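Local coordinates for flagellar basal body protein (Helicobacter pylori, PDB 5NPY) that probably builds, as a FlgE-type hook protein, part of the flagellar hook, the curved joint that couples the rotary motor to the filament, at residues T138-Y143 with G520-E525; N274-K277 with D281-K284; M482-E485 with V489-L492. One frame throughout, in Å; residues are numbered along the deposited sequence.

Interaction 1. Residues T138-Y143 with G520-E525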
ATOM      1  N   THR A 138      29.311 -23.707 -23.072  1.00 44.77           N
ATOM      2  CA  THR A 138      29.594 -25.137 -23.132  1.00 47.83           C
ATOM      3  C   THR A 138      31.083 -25.349 -22.837  1.00 48.87           C
ATOM      4  O   THR A 138      31.838 -24.398 -22.593  1.00 41.64           O
ATOM      5  CB  THR A 138      29.163 -25.674 -24.496  1.00 46.37           C
ATOM      6  OG1 THR A 138      29.993 -25.111 -25.519  1.00 49.99           O
ATOM      7  CG2 THR A 138      27.725 -25.296 -24.769  1.00 46.04           C
ATOM      8  N   PRO A 139      31.562 -26.601 -22.802  1.00 48.33           N
ATOM      9  CA  PRO A 139      33.018 -26.794 -22.656  1.00 58.26           C
ATOM     10  C   PRO A 139      33.822 -26.361 -23.882  1.00 63.53           C
ATOM     11  O   PRO A 139      35.020 -26.083 -23.745  1.00 71.88           O
ATOM     12  CB  PRO A 139      33.154 -28.300 -22.389  1.00 56.43           C
ATOM     13  CG  PRO A 139      31.814 -28.724 -21.878  1.00 50.97           C
ATOM     14  CD  PRO A 139      30.834 -27.870 -22.625  1.00 45.90           C
ATOM     15  N   GLU A 140      33.210 -26.283 -25.065  1.00 55.47           N
ATOM     16  CA  GLU A 140      33.889 -25.823 -26.272  1.00 52.26           C
ATOM     17  C   GLU A 140      33.853 -24.311 -26.424  1.00 57.53           C
ATOM     18  O   GLU A 140      34.293 -23.799 -27.460  1.00 54.85           O
ATOM     19  CB  GLU A 140      33.267 -26.455 -27.525  1.00 54.09           C
ATOM     20  CG  GLU A 140      33.164 -27.970 -27.512  1.00 67.90           C
ATOM     21  CD  GLU A 140      32.041 -28.486 -26.620  1.00 75.88           C
ATOM     22  OE1 GLU A 140      32.350 -29.218 -25.647  1.00 74.81           O
ATOM     23  OE2 GLU A 140      30.859 -28.148 -26.891  1.00 71.42           O
ATOM     24  N   GLY A 141      33.302 -23.593 -25.446  1.00 66.91           N
ATOM     25  CA  GLY A 141      33.221 -22.148 -25.501  1.00 64.36           C
ATOM     26  C   GLY A 141      32.039 -21.572 -26.252  1.00 53.24           C
ATOM     27  O   GLY A 141      32.022 -20.364 -26.495  1.00 48.48           O
ATOM     28  N   TYR A 142      31.057 -22.383 -26.636  1.00 50.02           N
ATOM     29  CA  TYR A 142      29.860 -21.850 -27.278  1.00 53.44           C
ATOM     30  C   TYR A 142      28.894 -21.301 -26.231  1.00 51.30           C
ATOM     31  O   TYR A 142      28.736 -21.871 -25.148  1.00 48.10           O
ATOM     32  CB  TYR A 142      29.162 -22.924 -28.120  1.00 55.28           C
ATOM     33  CG  TYR A 142      29.913 -23.331 -29.375  1.00 60.84           C
ATOM     34  CD1 TYR A 142      30.044 -22.453 -30.447  1.00 57.15           C
ATOM     35  CD2 TYR A 142      30.478 -24.599 -29.494  1.00 63.79           C
ATOM     36  CE1 TYR A 142      30.725 -22.823 -31.596  1.00 59.38           C
ATOM     37  CE2 TYR A 142      31.165 -24.976 -30.641  1.00 61.72           C
ATOM     38  CZ  TYR A 142      31.284 -24.082 -31.686  1.00 58.40           C
ATOM     39  OH  TYR A 142      31.956 -24.451 -32.825  1.00 52.61           O
ATOM     40  N   TYR A 143      28.240 -20.194 -26.567  1.00 49.51           N
ATOM     41  CA  TYR A 143      27.337 -19.536 -25.637  1.00 53.25           C
ATOM     42  C   TYR A 143      25.958 -20.171 -25.687  1.00 49.62           C
ATOM     43  O   TYR A 143      25.504 -20.625 -26.735  1.00 46.01           O
ATOM     44  CB  TYR A 143      27.225 -18.046 -25.960  1.00 55.72           C
ATOM     45  CG  TYR A 143      28.562 -17.372 -25.891  1.00 58.30           C
ATOM     46  CD1 TYR A 143      29.224 -17.242 -24.689  1.00 59.80           C
ATOM     47  CD2 TYR A 143      29.192 -16.926 -27.032  1.00 56.72           C
ATOM     48  CE1 TYR A 143      30.460 -16.650 -24.618  1.00 62.59           C
ATOM     49  CE2 TYR A 143      30.434 -16.347 -26.971  1.00 59.61           C
ATOM     50  CZ  TYR A 143      31.057 -16.201 -25.764  1.00 63.78           C
ATOM     51  OH  TYR A 143      32.289 -15.606 -25.710  1.00 73.47           O
ATOM     52  N   GLY A 520      29.822 -34.156 -34.850  1.00 87.45           N
ATOM     53  CA  GLY A 520      30.268 -34.757 -33.615  1.00102.55           C
ATOM     54  C   GLY A 520      29.110 -35.072 -32.682  1.00111.99           C
ATOM     55  O   GLY A 520      27.947 -34.757 -32.941  1.00116.44           O
ATOM     56  N   GLY A 521      29.447 -35.709 -31.560  1.00114.82           N
ATOM     57  CA  GLY A 521      28.442 -36.024 -30.559  1.00115.35           C
ATOM     58  C   GLY A 521      27.890 -34.817 -29.829  1.00113.96           C
ATOM     59  O   GLY A 521      26.821 -34.910 -29.210  1.00114.57           O
ATOM     60  N   ASN A 522      28.592 -33.684 -29.881  1.00110.71           N
ATOM     61  CA  ASN A 522      28.146 -32.542 -29.099  1.00105.92           C
ATOM     62  C   ASN A 522      26.951 -31.873 -29.767  1.00 80.41           C
ATOM     63  O   ASN A 522      25.905 -31.668 -29.143  1.00 81.12           O
ATOM     64  CB  ASN A 522      29.309 -31.559 -28.865  1.00126.82           C
ATOM     65  CG  ASN A 522      29.734 -30.767 -30.107  1.00144.12           C
ATOM     66  OD1 ASN A 522      29.371 -31.028 -31.235  1.00148.94           O
ATOM     67  ND2 ASN A 522      30.540 -29.771 -29.856  1.00150.82           N
ATOM     68  N   LEU A 523      27.062 -31.592 -31.060  1.00 62.31           N
ATOM     69  CA  LEU A 523      26.232 -30.604 -31.722  1.00 61.88           C
ATOM     70  C   LEU A 523      25.543 -31.187 -32.943  1.00 64.10           C
ATOM     71  O   LEU A 523      26.042 -32.119 -33.581  1.00 58.20           O
ATOM     72  CB  LEU A 523      27.095 -29.434 -32.162  1.00 67.05           C
ATOM     73  CG  LEU A 523      27.214 -28.033 -31.605  1.00 73.27           C
ATOM     74  CD1 LEU A 523      27.735 -28.081 -30.230  1.00 78.45           C
ATOM     75  CD2 LEU A 523      28.226 -27.371 -32.502  1.00 71.95           C
ATOM     76  N   TYR A 524      24.395 -30.609 -33.263  1.00 63.06           N
ATOM     77  CA  TYR A 524      23.700 -30.806 -34.524  1.00 58.59           C
ATOM     78  C   TYR A 524      23.495 -29.430 -35.156  1.00 51.98           C
ATOM     79  O   TYR A 524      23.836 -28.407 -34.563  1.00 50.24           O
ATOM     80  CB  TYR A 524      22.385 -31.575 -34.315  1.00 57.77           C
ATOM     81  CG  TYR A 524      22.596 -32.974 -33.762  1.00 61.77           C
ATOM     82  CD1 TYR A 524      22.987 -33.178 -32.438  1.00 59.73           C
ATOM     83  CD2 TYR A 524      22.416 -34.094 -34.565  1.00 67.83           C
ATOM     84  CE1 TYR A 524      23.194 -34.457 -31.940  1.00 65.72           C
ATOM     85  CE2 TYR A 524      22.610 -35.365 -34.074  1.00 62.74           C
ATOM     86  CZ  TYR A 524      23.003 -35.544 -32.767  1.00 67.50           C
ATOM     87  OH  TYR A 524      23.204 -36.818 -32.289  1.00 75.84           O
ATOM     88  N   GLU A 525      22.957 -29.405 -36.373  1.00 45.58           N
ATOM     89  CA  GLU A 525      22.854 -28.173 -37.143  1.00 43.93           C
ATOM     90  C   GLU A 525      21.781 -28.371 -38.198  1.00 46.99           C
ATOM     91  O   GLU A 525      21.524 -29.496 -38.627  1.00 51.85           O
ATOM     92  CB  GLU A 525      24.190 -27.820 -37.801  1.00 45.71           C
ATOM     93  CG  GLU A 525      24.556 -26.373 -37.749  1.00 55.66           C
ATOM     94  CD  GLU A 525      25.757 -26.075 -38.617  1.00 66.92           C
ATOM     95  OE1 GLU A 525      26.355 -24.990 -38.466  1.00 72.28           O
ATOM     96  OE2 GLU A 525      26.118 -26.930 -39.458  1.00 65.58           O
TER
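Glu-140 and Asn-522 touch at their polar ends: the amide nitrogen ND2 of Asn-522 gives a weak hydrogen bond to Glu-140 OE2, at 3.4 Å with an N-H...O angle of 152°. A bend at chi2 (75°) helps bring the Glu-140 carboxylate to the amide. The two side chains run past each other in opposite directions, their carboxylate and amide planes 61° apart. Beside this pair lies an apolar touch, Tyr-142 CE2 to Leu-523 CD2 at 4.2 Å, with the methyl meeting the ring obliquely. Only 135 Å² is buried in all, and Asn-522 is poorly ordered, so the join is light. Its loop 138-143 belongs to the hook-protein D1 family region and faces the segment 520-525. Thr-138 to Gly-141 form a type I beta turn, closed by a weak bond from Gly-141 N to Thr-138 O. Thr-138 OG1 accepts the N-H of Tyr-142 at 3.1 Å from N, while Thr-138 N donates to Tyr-142 O at 2.8 Å; together they fix the loop that presents Glu-140 and Tyr-142. Farther out, Ile-99 touches both Tyr-142 and Leu-523, Phe-121 meets the Tyr-142 ring edge-to-face, and Asn-522 O is hydrogen-bonded to Thr-123 OG1.

Interaction 2. Residues N274-K277 with D281-K284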
ATOM      1  N   ASN A 274     -34.795  21.948  15.662  1.00 29.94           N
ATOM      2  CA  ASN A 274     -33.719  21.974  16.654  1.00 29.10           C
ATOM      3  C   ASN A 274     -32.776  20.788  16.490  1.00 27.89           C
ATOM      4  O   ASN A 274     -32.349  20.178  17.467  1.00 43.42           O
ATOM      5  CB  ASN A 274     -34.281  22.029  18.084  1.00 33.24           C
ATOM      6  CG  ASN A 274     -35.016  23.324  18.363  1.00 36.60           C
ATOM      7  OD1 ASN A 274     -34.851  24.297  17.629  1.00 35.36           O
ATOM      8  ND2 ASN A 274     -35.838  23.345  19.414  1.00 34.82           N
ATOM      9  N   GLN A 275     -32.458  20.443  15.244  1.00 31.19           N
ATOM     10  CA  GLN A 275     -31.539  19.344  14.985  1.00 22.82           C
ATOM     11  C   GLN A 275     -30.101  19.848  14.965  1.00 19.29           C
ATOM     12  O   GLN A 275     -29.825  20.985  14.592  1.00 31.15           O
ATOM     13  CB  GLN A 275     -31.886  18.632  13.675  1.00 17.86           C
ATOM     14  CG  GLN A 275     -33.270  17.989  13.717  1.00 18.03           C
ATOM     15  CD  GLN A 275     -33.388  16.687  12.930  1.00 22.65           C
ATOM     16  OE1 GLN A 275     -32.537  16.353  12.101  1.00 25.17           O
ATOM     17  NE2 GLN A 275     -34.462  15.950  13.184  1.00 31.89           N
ATOM     18  N   PHE A 276     -29.190  19.004  15.418  1.00 25.53           N
ATOM     19  CA  PHE A 276     -27.772  19.331  15.451  1.00 25.33           C
ATOM     20  C   PHE A 276     -26.993  18.072  15.151  1.00 28.67           C
ATOM     21  O   PHE A 276     -27.481  16.950  15.356  1.00 34.56           O
ATOM     22  CB  PHE A 276     -27.298  19.879  16.805  1.00 21.25           C
ATOM     23  CG  PHE A 276     -27.416  18.879  17.945  1.00 31.13           C
ATOM     24  CD1 PHE A 276     -28.670  18.606  18.527  1.00 26.34           C
ATOM     25  CD2 PHE A 276     -26.283  18.221  18.446  1.00 20.81           C
ATOM     26  CE1 PHE A 276     -28.801  17.683  19.582  1.00 29.06           C
ATOM     27  CE2 PHE A 276     -26.404  17.294  19.516  1.00 21.40           C
ATOM     28  CZ  PHE A 276     -27.673  17.022  20.082  1.00 14.75           C
ATOM     29  N   LYS A 277     -25.775  18.279  14.670  1.00 20.81           N
ATOM     30  CA  LYS A 277     -24.891  17.187  14.315  1.00 23.86           C
ATOM     31  C   LYS A 277     -23.498  17.447  14.888  1.00 27.73           C
ATOM     32  O   LYS A 277     -22.921  16.564  15.541  1.00 24.25           O
ATOM     33  CB  LYS A 277     -24.818  17.037  12.806  1.00 16.50           C
ATOM     34  CG  LYS A 277     -23.955  15.870  12.366  1.00 27.00           C
ATOM     35  CD  LYS A 277     -24.385  15.390  11.042  1.00 25.05           C
ATOM     36  CE  LYS A 277     -23.369  14.399  10.488  1.00 17.94           C
ATOM     37  NZ  LYS A 277     -23.606  13.006  10.941  1.00 18.68           N
ATOM     38  N   ASP A 281     -22.968  23.114  15.639  1.00 21.45           N
ATOM     39  CA  ASP A 281     -24.431  23.163  15.585  1.00 22.20           C
ATOM     40  C   ASP A 281     -25.031  23.182  16.986  1.00 25.51           C
ATOM     41  O   ASP A 281     -26.010  23.894  17.235  1.00 24.45           O
ATOM     42  CB  ASP A 281     -25.055  21.980  14.817  1.00 15.95           C
ATOM     43  CG  ASP A 281     -24.518  21.798  13.427  1.00 22.04           C
ATOM     44  OD1 ASP A 281     -24.367  22.838  12.763  1.00 23.05           O
ATOM     45  OD2 ASP A 281     -24.437  20.641  12.927  1.00 27.56           O
ATOM     46  N   LEU A 282     -24.463  22.405  17.925  1.00 20.85           N
ATOM     47  CA  LEU A 282     -25.046  22.394  19.269  1.00 27.14           C
ATOM     48  C   LEU A 282     -24.743  23.691  20.014  1.00 26.76           C
ATOM     49  O   LEU A 282     -25.582  24.195  20.777  1.00 26.13           O
ATOM     50  CB  LEU A 282     -24.556  21.175  20.047  1.00 16.38           C
ATOM     51  CG  LEU A 282     -24.954  21.153  21.529  1.00 19.55           C
ATOM     52  CD1 LEU A 282     -26.448  20.976  21.609  1.00 17.76           C
ATOM     53  CD2 LEU A 282     -24.271  20.043  22.279  1.00 20.51           C
ATOM     54  N   GLN A 283     -23.554  24.244  19.798  1.00 27.00           N
ATOM     55  CA  GLN A 283     -23.214  25.514  20.427  1.00 18.48           C
ATOM     56  C   GLN A 283     -24.193  26.610  20.008  1.00 25.58           C
ATOM     57  O   GLN A 283     -24.780  27.302  20.850  1.00 26.53           O
ATOM     58  CB  GLN A 283     -21.782  25.884  20.051  1.00 19.11           C
ATOM     59  CG  GLN A 283     -21.294  27.202  20.590  1.00 27.14           C
ATOM     60  CD  GLN A 283     -20.021  27.667  19.910  1.00 30.71           C
ATOM     61  OE1 GLN A 283     -20.034  28.022  18.727  1.00 26.42           O
ATOM     62  NE2 GLN A 283     -18.905  27.651  20.652  1.00 27.10           N
ATOM     63  N   LYS A 284     -24.406  26.742  18.699  1.00 26.42           N
ATOM     64  CA  LYS A 284     -25.312  27.748  18.153  1.00 30.28           C
ATOM     65  C   LYS A 284     -26.732  27.545  18.658  1.00 35.89           C
ATOM     66  O   LYS A 284     -27.413  28.504  19.034  1.00 37.27           O
ATOM     67  CB  LYS A 284     -25.269  27.679  16.621  1.00 30.73           C
ATOM     68  CG  LYS A 284     -25.923  28.823  15.886  1.00 40.93           C
ATOM     69  CD  LYS A 284     -26.028  28.495  14.411  1.00 41.62           C
ATOM     70  CE  LYS A 284     -26.557  29.670  13.621  1.00 44.60           C
ATOM     71  NZ  LYS A 284     -27.494  29.227  12.549  1.00 39.32           N
TER
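A short strand-to-helix connection, in which the outermost strand 275-276 of a five-stranded mixed sheet leads into helix 279-289, brings Phe-276 and Lys-277 against Asp-281 and Leu-282 in the first turn of the helix. Methyl CD1 of Leu-282 sits over one face of the Phe-276 ring, 4.1 Å from the centroid and 7° off the ring normal, which makes it a well-centred CH-pi contact. Leu-282 CB adds a contact of 3.8 Å with Phe-276 CD2. Phe-276 holds CG between its backbone N and carbonyl carbon, and Leu-282 holds CG anti to its own N, which lets the two side chains run side by side and point the same way. At the root of the ring, Phe-276 CB packs on Asp-281 CB at 3.7 Å.

Across the two segments the polar contact is a single bond, from Lys-277 N to Asp-281 OD2 at 3.2 Å with an N-H...O angle of 141°. The donor arrives on the anti side of the carboxylate oxygen, 17° out of its plane. The lysine side chain leads away, and its NZ forms a salt bridge with Asp-228 and hydrogen bonds with Tyr-266 OH and Ser-382 O. Phe-264 and Leu-248, from neighbouring strands, touch both Phe-276 and Leu-282, so the pair packs between the sheet and the helix, with the phenylalanine buried. The carboxylate thus grips backbone just beyond the strand through a directional N-H...O bond, while the ring and methyl pack the helix against the sheet by non-directional contact.

Interaction 3. Residues M482-E485 with V489-L492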
ATOM      1  N   MET A 482      19.938 -19.121  -6.586  1.00 47.21           N
ATOM      2  CA  MET A 482      19.390 -19.082  -7.935  1.00 46.02           C
ATOM      3  C   MET A 482      18.497 -20.292  -8.176  1.00 48.34           C
ATOM      4  O   MET A 482      18.854 -21.424  -7.827  1.00 53.64           O
ATOM      5  CB  MET A 482      20.504 -19.028  -8.996  1.00 40.98           C
ATOM      6  CG  MET A 482      20.024 -19.373 -10.420  1.00 42.40           C
ATOM      7  SD  MET A 482      21.294 -19.265 -11.703  1.00 46.60           S
ATOM      8  CE  MET A 482      22.106 -20.846 -11.467  1.00 58.42           C
ATOM      9  N   ARG A 483      17.335 -20.042  -8.774  1.00 45.86           N
ATOM     10  CA  ARG A 483      16.389 -21.085  -9.136  1.00 51.77           C
ATOM     11  C   ARG A 483      16.279 -21.174 -10.651  1.00 57.44           C
ATOM     12  O   ARG A 483      16.341 -20.156 -11.352  1.00 61.40           O
ATOM     13  CB  ARG A 483      14.998 -20.827  -8.550  1.00 55.45           C
ATOM     14  CG  ARG A 483      14.983 -20.572  -7.065  1.00 64.85           C
ATOM     15  CD  ARG A 483      15.148 -19.097  -6.756  1.00 67.40           C
ATOM     16  NE  ARG A 483      15.084 -18.856  -5.322  1.00 70.18           N
ATOM     17  CZ  ARG A 483      13.953 -18.664  -4.650  1.00 72.18           C
ATOM     18  NH1 ARG A 483      12.787 -18.680  -5.294  1.00 68.41           N
ATOM     19  NH2 ARG A 483      13.987 -18.451  -3.337  1.00 72.81           N
ATOM     20  N   ILE A 484      16.114 -22.399 -11.139  1.00 53.20           N
ATOM     21  CA  ILE A 484      15.853 -22.679 -12.542  1.00 43.05           C
ATOM     22  C   ILE A 484      14.664 -23.629 -12.561  1.00 49.85           C
ATOM     23  O   ILE A 484      14.802 -24.814 -12.239  1.00 56.83           O
ATOM     24  CB  ILE A 484      17.062 -23.288 -13.255  1.00 36.74           C
ATOM     25  CG1 ILE A 484      18.244 -22.314 -13.240  1.00 35.10           C
ATOM     26  CG2 ILE A 484      16.696 -23.690 -14.673  1.00 46.51           C
ATOM     27  CD1 ILE A 484      19.264 -22.582 -14.356  1.00 34.57           C
ATOM     28  N   GLU A 485      13.493 -23.113 -12.926  1.00 54.80           N
ATOM     29  CA  GLU A 485      12.268 -23.899 -12.927  1.00 57.01           C
ATOM     30  C   GLU A 485      12.319 -24.986 -13.992  1.00 51.75           C
ATOM     31  O   GLU A 485      13.174 -24.993 -14.885  1.00 49.58           O
ATOM     32  CB  GLU A 485      11.050 -23.006 -13.175  1.00 71.60           C
ATOM     33  CG  GLU A 485      10.597 -22.279 -11.934  1.00 84.89           C
ATOM     34  CD  GLU A 485      10.597 -23.192 -10.725  1.00 91.27           C
ATOM     35  OE1 GLU A 485       9.838 -24.187 -10.728  1.00 95.79           O
ATOM     36  OE2 GLU A 485      11.374 -22.924  -9.784  1.00 91.89           O
ATOM     37  N   VAL A 489      12.979 -21.197 -16.719  1.00 46.35           N
ATOM     38  CA  VAL A 489      12.960 -19.811 -16.282  1.00 43.89           C
ATOM     39  C   VAL A 489      13.929 -19.632 -15.121  1.00 47.86           C
ATOM     40  O   VAL A 489      13.889 -20.379 -14.133  1.00 55.15           O
ATOM     41  CB  VAL A 489      11.531 -19.392 -15.908  1.00 34.30           C
ATOM     42  CG1 VAL A 489      11.516 -17.972 -15.345  1.00 30.15           C
ATOM     43  CG2 VAL A 489      10.630 -19.486 -17.131  1.00 36.77           C
ATOM     44  N   ILE A 490      14.804 -18.635 -15.234  1.00 42.83           N
ATOM     45  CA  ILE A 490      15.920 -18.431 -14.316  1.00 46.04           C
ATOM     46  C   ILE A 490      15.630 -17.194 -13.481  1.00 46.82           C
ATOM     47  O   ILE A 490      15.565 -16.077 -14.012  1.00 49.76           O
ATOM     48  CB  ILE A 490      17.247 -18.274 -15.078  1.00 41.99           C
ATOM     49  CG1 ILE A 490      17.483 -19.493 -15.982  1.00 41.61           C
ATOM     50  CG2 ILE A 490      18.425 -18.007 -14.106  1.00 33.20           C
ATOM     51  CD1 ILE A 490      18.740 -19.396 -16.816  1.00 45.59           C
ATOM     52  N   SER A 491      15.478 -17.385 -12.177  1.00 42.86           N
ATOM     53  CA  SER A 491      15.246 -16.288 -11.250  1.00 39.05           C
ATOM     54  C   SER A 491      16.378 -16.212 -10.233  1.00 43.80           C
ATOM     55  O   SER A 491      16.996 -17.226  -9.885  1.00 36.38           O
ATOM     56  CB  SER A 491      13.920 -16.456 -10.517  1.00 34.77           C
ATOM     57  OG  SER A 491      12.919 -16.903 -11.408  1.00 46.83           O
ATOM     58  N   LEU A 492      16.633 -15.006  -9.751  1.00 40.02           N
ATOM     59  CA  LEU A 492      17.638 -14.760  -8.725  1.00 43.67           C
ATOM     60  C   LEU A 492      16.958 -14.269  -7.451  1.00 48.82           C
ATOM     61  O   LEU A 492      16.080 -13.403  -7.506  1.00 58.24           O
ATOM     62  CB  LEU A 492      18.669 -13.739  -9.222  1.00 36.93           C
ATOM     63  CG  LEU A 492      19.381 -14.138 -10.523  1.00 36.37           C
ATOM     64  CD1 LEU A 492      20.377 -13.081 -10.975  1.00 34.92           C
ATOM     65  CD2 LEU A 492      20.080 -15.489 -10.360  1.00 31.76           C
TER
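Met-482, Ile-484, Ile-490 and Leu-492 send their side chains to the same face of an antiparallel beta hairpin and pack there as an apolar cluster. Met-482 reaches across the strand pair: with CG anti to its backbone N (chi1 164°) and the chain extended as far as SD, the sulfur comes to 3.9 Å from Ile-490 CG2, diagonally over the sheet. Its CB meets Leu-492 CD2, the methyl of its direct partner, at 3.8 Å, the two side chains crossing at a slant. Ile-484 and Ile-490 behave differently. Both place CG1 beside the backbone N, opposite the carbonyl carbon, and they lie alongside each other, pointing the same way, with Ile-484 CD1 at 3.9 Å from Ile-490 CG1.

Arg-483 and Ser-491 occupy the other face as a hydrogen-bonded pair. Their backbones exchange two bonds, Arg-483 N to Ser-491 O and Ser-491 N to Arg-483 O, each 3.0 Å long. A third, from Glu-485 N to Val-489 O, is also 3.0 Å and lies nearer the turn. The short strand axes run at 166°, close to antiparallel, and approach to 4.9 Å. The guanidinium of Arg-483 turns back within its own strand, its NE forming a salt bridge with Asp-481.

Strand 499-509 pairs with the far edge of strand 489-494, while Phe-87 touches Met-482 and Met-89 touches Ile-484 from strand 87-93. Directional backbone bonds between the strands set the register, while dispersion among sulfur and methyl groups on the face of Met-482 and Ile-484 holds the side chains of the two strands together; the same face also touches strand 87-93.

How the interactions relate
From the N terminus, the chain first meets the segment 138-143 of interaction 1, whose partner 520-525 comes only after 376 intervening residues, near the end of the model. Both other contacts fall within that long excursion and follow one another without crossing. Interaction 2 closes a short local connection between strand 275-276 and helix 279-289, three residues separating the two segments, at the remote end of the elongated molecule, its centre about 88 Å from that of interaction 1. Interaction 3 closes an equally short loop, in the hairpin 477-484/489-494, on the return path; its centre is about 23 Å from the centre of interaction 1. Interaction 1 thus ties outgoing and returning chain together, whereas the other two shape local units.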